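Side-chain contacts in twin-arginine translocation pathway signal protein (Burkholderia phytofirmans, PDB 2RJO), which is probably a periplasmic sugar-binding protein, holding beta-D-galactopyranose in the cleft between its two lobes: residues S11-T16 / G143-N148; N148-E153 / A176-Q181. All blocks are in the same frame, centred on the assembly; numbering follows the deposited sequence.

Interaction 1: residues S11-T16 / G143-N148; sequences SFRSLT and GGIFSN. With GAL (beta-D-galactopyranose), chain B; SO4 (sulfate ion), chain D.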
loop_
_atom_site.group_PDB
_atom_site.type_symbol
_atom_site.label_atom_id
_atom_site.label_comp_id
_atom_site.label_asym_id
_atom_site.label_seq_id
_atom_site.Cartn_x
_atom_site.Cartn_y
_atom_site.Cartn_z
ATOM N N SER A 11 -8.901 9.349 2.472
ATOM C CA SER A 11 -7.830 10.177 1.930
ATOM C C SER A 11 -6.652 9.359 1.422
ATOM O O SER A 11 -6.136 8.485 2.120
ATOM C CB SER A 11 -7.323 11.162 2.988
ATOM O OG SER A 11 -6.193 11.875 2.505
ATOM N N PHE A 12 -6.221 9.662 0.203
ATOM C CA PHE A 12 -5.095 8.967 -0.406
ATOM C C PHE A 12 -4.385 9.819 -1.459
ATOM O O PHE A 12 -4.879 10.871 -1.871
ATOM C CB PHE A 12 -5.563 7.634 -0.991
ATOM C CG PHE A 12 -6.764 7.751 -1.861
ATOM C CD1 PHE A 12 -6.631 7.960 -3.231
ATOM C CD2 PHE A 12 -8.041 7.673 -1.310
ATOM C CE1 PHE A 12 -7.760 8.090 -4.051
ATOM C CE2 PHE A 12 -9.180 7.803 -2.121
ATOM C CZ PHE A 12 -9.035 8.012 -3.492
ATOM N N ARG A 13 -3.225 9.354 -1.901
ATOM C CA ARG A 13 -2.424 10.111 -2.852
ATOM C C ARG A 13 -3.002 10.348 -4.249
ATOM O O ARG A 13 -3.173 11.501 -4.640
ATOM C CB ARG A 13 -1.027 9.487 -2.959
ATOM C CG ARG A 13 0.075 10.503 -3.236
ATOM C CD ARG A 13 1.461 9.910 -3.118
ATOM N NE ARG A 13 1.836 9.544 -1.750
ATOM C CZ ARG A 13 1.745 8.318 -1.247
ATOM N NH1 ARG A 13 1.284 7.321 -1.997
ATOM N NH2 ARG A 13 2.136 8.079 0.001
ATOM N N SER A 14 -3.314 9.295 -5.003
ATOM C CA SER A 14 -3.829 9.508 -6.358
ATOM C C SER A 14 -4.717 8.445 -6.978
ATOM O O SER A 14 -4.607 7.257 -6.662
ATOM C CB SER A 14 -2.655 9.750 -7.302
ATOM O OG SER A 14 -1.841 10.791 -6.799
ATOM N N LEU A 15 -5.591 8.885 -7.887
ATOM C CA LEU A 15 -6.496 7.977 -8.598
ATOM C C LEU A 15 -5.813 7.381 -9.826
ATOM O O LEU A 15 -6.393 6.543 -10.520
ATOM C CB LEU A 15 -7.761 8.710 -9.071
ATOM C CG LEU A 15 -9.037 8.768 -8.220
ATOM C CD1 LEU A 15 -9.390 7.361 -7.745
ATOM C CD2 LEU A 15 -8.851 9.701 -7.044
ATOM N N THR A 16 -4.584 7.802 -10.099
ATOM C CA THR A 16 -3.878 7.302 -11.276
ATOM C C THR A 16 -3.227 5.939 -11.050
ATOM O O THR A 16 -2.941 5.226 -12.006
ATOM C CB THR A 16 -2.816 8.326 -11.780
ATOM O OG1 THR A 16 -1.917 7.673 -12.687
ATOM C CG2 THR A 16 -2.026 8.919 -10.633
ATOM N N GLY A 143 12.458 2.235 -6.038
ATOM C CA GLY A 143 11.838 2.405 -4.733
ATOM C C GLY A 143 10.750 3.458 -4.648
ATOM O O GLY A 143 10.605 4.299 -5.531
ATOM N N GLY A 144 9.974 3.412 -3.573
ATOM C CA GLY A 144 8.903 4.376 -3.384
ATOM C C GLY A 144 9.387 5.616 -2.659
ATOM O O GLY A 144 10.579 5.730 -2.374
ATOM N N ILE A 145 8.478 6.548 -2.364
ATOM C CA ILE A 145 8.846 7.776 -1.661
ATOM C C ILE A 145 9.795 7.447 -0.508
ATOM O O ILE A 145 9.502 6.615 0.344
ATOM C CB ILE A 145 7.589 8.512 -1.132
ATOM C CG1 ILE A 145 6.737 8.965 -2.321
ATOM C CG2 ILE A 145 7.992 9.717 -0.277
ATOM C CD1 ILE A 145 5.382 9.527 -1.943
ATOM N N PHE A 146 10.950 8.094 -0.519
ATOM C CA PHE A 146 11.996 7.901 0.478
ATOM C C PHE A 146 11.535 7.699 1.926
ATOM O O PHE A 146 11.870 6.694 2.560
ATOM C CB PHE A 146 12.977 9.087 0.389
ATOM C CG PHE A 146 13.905 9.211 1.560
ATOM C CD1 PHE A 146 14.732 8.153 1.929
ATOM C CD2 PHE A 146 13.952 10.395 2.297
ATOM C CE1 PHE A 146 15.604 8.276 3.031
ATOM C CE2 PHE A 146 14.810 10.534 3.390
ATOM C CZ PHE A 146 15.638 9.473 3.764
ATOM N N SER A 147 10.767 8.645 2.450
ATOM C CA SER A 147 10.316 8.572 3.837
ATOM C C SER A 147 9.149 7.639 4.185
ATOM O O SER A 147 8.893 7.405 5.369
ATOM C CB SER A 147 10.001 9.983 4.342
ATOM O OG SER A 147 8.995 10.594 3.548
ATOM N N ASN A 148 8.435 7.122 3.185
ATOM C CA ASN A 148 7.298 6.214 3.431
ATOM C C ASN A 148 7.729 4.920 4.126
ATOM O O ASN A 148 8.726 4.303 3.749
ATOM C CB ASN A 148 6.606 5.862 2.107
ATOM C CG ASN A 148 5.628 6.930 1.651
ATOM O OD1 ASN A 148 5.762 8.106 1.997
ATOM N ND2 ASN A 148 4.643 6.526 0.848
HETATM C C1 GAL B . 1.200 3.457 -2.901
HETATM C C2 GAL B . 1.772 2.032 -3.087
HETATM C C3 GAL B . 1.403 1.186 -1.848
HETATM C C4 GAL B . 2.003 1.856 -0.599
HETATM C C5 GAL B . 1.399 3.286 -0.517
HETATM C C6 GAL B . 1.974 3.982 0.699
HETATM O O1 GAL B . 1.556 4.255 -4.045
HETATM O O2 GAL B . 1.201 1.436 -4.251
HETATM O O3 GAL B . 1.940 -0.128 -1.974
HETATM O O4 GAL B . 3.419 1.944 -0.758
HETATM O O5 GAL B . 1.758 4.068 -1.704
HETATM O O6 GAL B . 1.408 5.277 0.761
HETATM S S SO4 D . 0.735 7.049 -5.962
HETATM O O1 SO4 D . -0.290 8.123 -6.026
HETATM O O2 SO4 D . 1.572 7.202 -4.751
HETATM O O3 SO4 D . 1.567 7.076 -7.190
HETATM O O4 SO4 D . 0.040 5.747 -5.875
#
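The R13 guanidinium, set beside the N148 amide, grips O6 of galactose. R13 NH2 donates to galactose O6 at 3.0 Å, with an N-H...O angle of 162°. O6 lies in the guanidinium plane at its edge. R13 NH1 adds a weak bond to O6 and another to ring oxygen O5, the latter at 3.3 Å. It also donates to sulfate O2 at 2.8 Å. The sulfate probably comes from the crystallisation liquor. Bonds from NE, NH1 and NH2 to N72, the sulfate and the sugar limit rotation of the guanidinium. The sulfate probably offsets part of its charge.

I145 reaches over one face of this group, with its CD1 3.6 Å from R13 NE. The N148 amide comes obliquely, its plane turned 41° from the guanidinium. R13 and I145 approach from opposite directions. The R13 chain runs extended through chi2 and then bends at chi3 (-69°), which turns the planar end toward the sugar. Next to it, S14 OG donates to R13 O at 2.6 Å from above the carbonyl plane.

The contact is buried. R13 follows strand 7-12 of the mixed sheet and also packs on Y20 of helix 18-34. I145 and N148 lie in the loop joining strand 137-143 of the parallel sheet to helix 149-163.

Interaction 2: residues N148-E153 / A176-Q181; sequences NVPAIE and ADWNSQ. With GAL (beta-D-galactopyranose), chain B.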
loop_
_atom_site.group_PDB
_atom_site.type_symbol
_atom_site.label_atom_id
_atom_site.label_comp_id
_atom_site.label_asym_id
_atom_site.label_seq_id
_atom_site.Cartn_x
_atom_site.Cartn_y
_atom_site.Cartn_z
ATOM N N ASN A 148 8.435 7.122 3.185
ATOM C CA ASN A 148 7.298 6.214 3.431
ATOM C C ASN A 148 7.729 4.920 4.126
ATOM O O ASN A 148 8.726 4.303 3.749
ATOM C CB ASN A 148 6.606 5.862 2.107
ATOM C CG ASN A 148 5.628 6.930 1.651
ATOM O OD1 ASN A 148 5.762 8.106 1.997
ATOM N ND2 ASN A 148 4.643 6.526 0.848
ATOM N N VAL A 149 6.965 4.502 5.133
ATOM C CA VAL A 149 7.297 3.288 5.867
ATOM C C VAL A 149 7.358 2.033 4.985
ATOM O O VAL A 149 8.245 1.200 5.158
ATOM C CB VAL A 149 6.312 3.051 7.016
ATOM C CG1 VAL A 149 6.694 1.801 7.789
ATOM C CG2 VAL A 149 6.313 4.255 7.952
ATOM N N PRO A 150 6.416 1.871 4.033
ATOM C CA PRO A 150 6.514 0.659 3.209
ATOM C C PRO A 150 7.698 0.707 2.244
ATOM O O PRO A 150 8.291 -0.323 1.925
ATOM C CB PRO A 150 5.148 0.597 2.505
ATOM C CG PRO A 150 4.724 2.031 2.426
ATOM C CD PRO A 150 5.148 2.578 3.782
ATOM N N ALA A 151 8.060 1.904 1.800
ATOM C CA ALA A 151 9.193 2.062 0.889
ATOM C C ALA A 151 10.482 1.648 1.595
ATOM O O ALA A 151 11.345 0.991 1.016
ATOM C CB ALA A 151 9.301 3.517 0.432
ATOM N N ILE A 152 10.591 2.046 2.856
ATOM C CA ILE A 152 11.747 1.752 3.687
ATOM C C ILE A 152 11.823 0.263 4.020
ATOM O O ILE A 152 12.892 -0.355 3.933
ATOM C CB ILE A 152 11.684 2.574 5.011
ATOM C CG1 ILE A 152 11.838 4.060 4.710
ATOM C CG2 ILE A 152 12.748 2.114 5.980
ATOM C CD1 ILE A 152 11.621 4.950 5.934
ATOM N N GLU A 153 10.687 -0.317 4.388
ATOM C CA GLU A 153 10.653 -1.725 4.744
ATOM C C GLU A 153 10.878 -2.655 3.556
ATOM O O GLU A 153 11.677 -3.572 3.650
ATOM C CB GLU A 153 9.329 -2.068 5.439
ATOM C CG GLU A 153 9.015 -1.160 6.610
ATOM C CD GLU A 153 7.892 -1.684 7.490
ATOM O OE1 GLU A 153 6.885 -2.196 6.949
ATOM O OE2 GLU A 153 8.014 -1.567 8.728
ATOM N N ALA A 176 11.322 6.200 -7.512
ATOM C CA ALA A 176 10.416 6.632 -8.575
ATOM C C ALA A 176 9.075 7.085 -7.981
ATOM O O ALA A 176 8.079 7.235 -8.694
ATOM C CB ALA A 176 10.209 5.510 -9.576
ATOM N N ASP A 177 9.069 7.283 -6.663
ATOM C CA ASP A 177 7.895 7.757 -5.935
ATOM C C ASP A 177 6.567 7.045 -6.240
ATOM O O ASP A 177 5.539 7.712 -6.384
ATOM C CB ASP A 177 7.692 9.262 -6.183
ATOM C CG ASP A 177 8.836 10.120 -5.655
ATOM O OD1 ASP A 177 9.439 9.770 -4.619
ATOM O OD2 ASP A 177 9.116 11.169 -6.277
ATOM N N TRP A 178 6.586 5.715 -6.346
ATOM C CA TRP A 178 5.376 4.919 -6.625
ATOM C C TRP A 178 4.701 5.204 -7.978
ATOM O O TRP A 178 3.642 4.645 -8.269
ATOM C CB TRP A 178 4.319 5.158 -5.544
ATOM C CG TRP A 178 4.798 5.085 -4.111
ATOM C CD1 TRP A 178 4.707 6.074 -3.175
ATOM C CD2 TRP A 178 5.364 3.948 -3.437
ATOM N NE1 TRP A 178 5.170 5.624 -1.963
ATOM C CE2 TRP A 178 5.581 4.326 -2.095
ATOM C CE3 TRP A 178 5.711 2.649 -3.839
ATOM C CZ2 TRP A 178 6.129 3.443 -1.147
ATOM C CZ3 TRP A 178 6.256 1.771 -2.895
ATOM C CH2 TRP A 178 6.459 2.176 -1.567
ATOM N N ASN A 179 5.306 6.060 -8.797
ATOM C CA ASN A 179 4.727 6.469 -10.078
ATOM C C ASN A 179 5.331 5.768 -11.306
ATOM O O ASN A 179 6.547 5.763 -11.480
ATOM C CB ASN A 179 4.894 7.988 -10.189
ATOM C CG ASN A 179 4.124 8.583 -11.338
ATOM O OD1 ASN A 179 4.424 8.321 -12.501
ATOM N ND2 ASN A 179 3.119 9.397 -11.021
ATOM N N SER A 180 4.489 5.185 -12.159
ATOM C CA SER A 180 4.992 4.489 -13.351
ATOM C C SER A 180 5.638 5.447 -14.333
ATOM O O SER A 180 6.599 5.091 -15.003
ATOM C CB SER A 180 3.866 3.744 -14.073
ATOM O OG SER A 180 2.940 4.654 -14.630
ATOM N N GLN A 181 5.099 6.660 -14.406
ATOM C CA GLN A 181 5.594 7.689 -15.316
ATOM C C GLN A 181 6.971 8.188 -14.917
ATOM O O GLN A 181 7.687 8.777 -15.725
ATOM C CB GLN A 181 4.615 8.857 -15.357
ATOM C CG GLN A 181 4.733 9.729 -16.589
ATOM C CD GLN A 181 3.369 10.054 -17.169
ATOM O OE1 GLN A 181 2.336 9.802 -16.529
ATOM N NE2 GLN A 181 3.352 10.616 -18.379
HETATM C C1 GAL B . 1.200 3.457 -2.901
HETATM C C2 GAL B . 1.772 2.032 -3.087
HETATM C C3 GAL B . 1.403 1.186 -1.848
HETATM C C4 GAL B . 2.003 1.856 -0.599
HETATM C C5 GAL B . 1.399 3.286 -0.517
HETATM C C6 GAL B . 1.974 3.982 0.699
HETATM O O1 GAL B . 1.556 4.255 -4.045
HETATM O O2 GAL B . 1.201 1.436 -4.251
HETATM O O3 GAL B . 1.940 -0.128 -1.974
HETATM O O4 GAL B . 3.419 1.944 -0.758
HETATM O O5 GAL B . 1.758 4.068 -1.704
HETATM O O6 GAL B . 1.408 5.277 0.761
#
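The W178 indole has galactose O4 over one face and N148 and A151 at its edge. O4 of the sugar stands 3.1 Å above the ring plane, offset toward the rim. It is 3.1 Å from W178 CZ2. This hydroxyl is axial and points at the indole, and the pyranose lies roughly parallel to the aromatic plane. Galactose O1 meets the other end of the side chain, 3.3 Å from W178 CG. The sugar therefore spans most of the indole.

N148 CG and A151 N lie in the ring plane at the edge. The N148 amide sits near W178 NE1, turned 39° from the indole. A151 CB touches W178 CZ2 at 3.5 Å, coming obliquely. P150 CG lies 4.1 Å from W178 CZ2. The distance from P150 CG to galactose O4 is 3.4 Å, so proline and indole flank the same hydroxyl. The first turn of helix 149-163 thus borders both the indole and the sugar.

W178 is in the type I' turn A176-N179, closed by N179 N to A176 O. Its CG stands beside the backbone N (chi1 -48°), which carries the ring toward helix 149-163. N179 caps helix 180-194 through a weak bond from Q181 N.

An aromatic ring laid against a pyranose is a recurring feature of sugar-binding sites. Here it forms part of the galactose pocket of a periplasmic binding protein fold.

Interactions 1 and 2 share N148 and have centres about 6 Å apart. N148 lies between the R13 guanidinium and the W178 indole and joins the two contacts in one galactose pocket. Interaction 1 grips the O6 end of the sugar, with a weak bond to O5; interaction 2 faces its O4 side. The segments also touch directly. G143 O and A176 N, 2.8 Å apart, probably form a hydrogen bond between neighbouring strand ends. I145 O packs on A151 CB. D70, D231, N205, R154 and Y20 add further hydrogen bonds to the sugar, which is thus bound from both lobes.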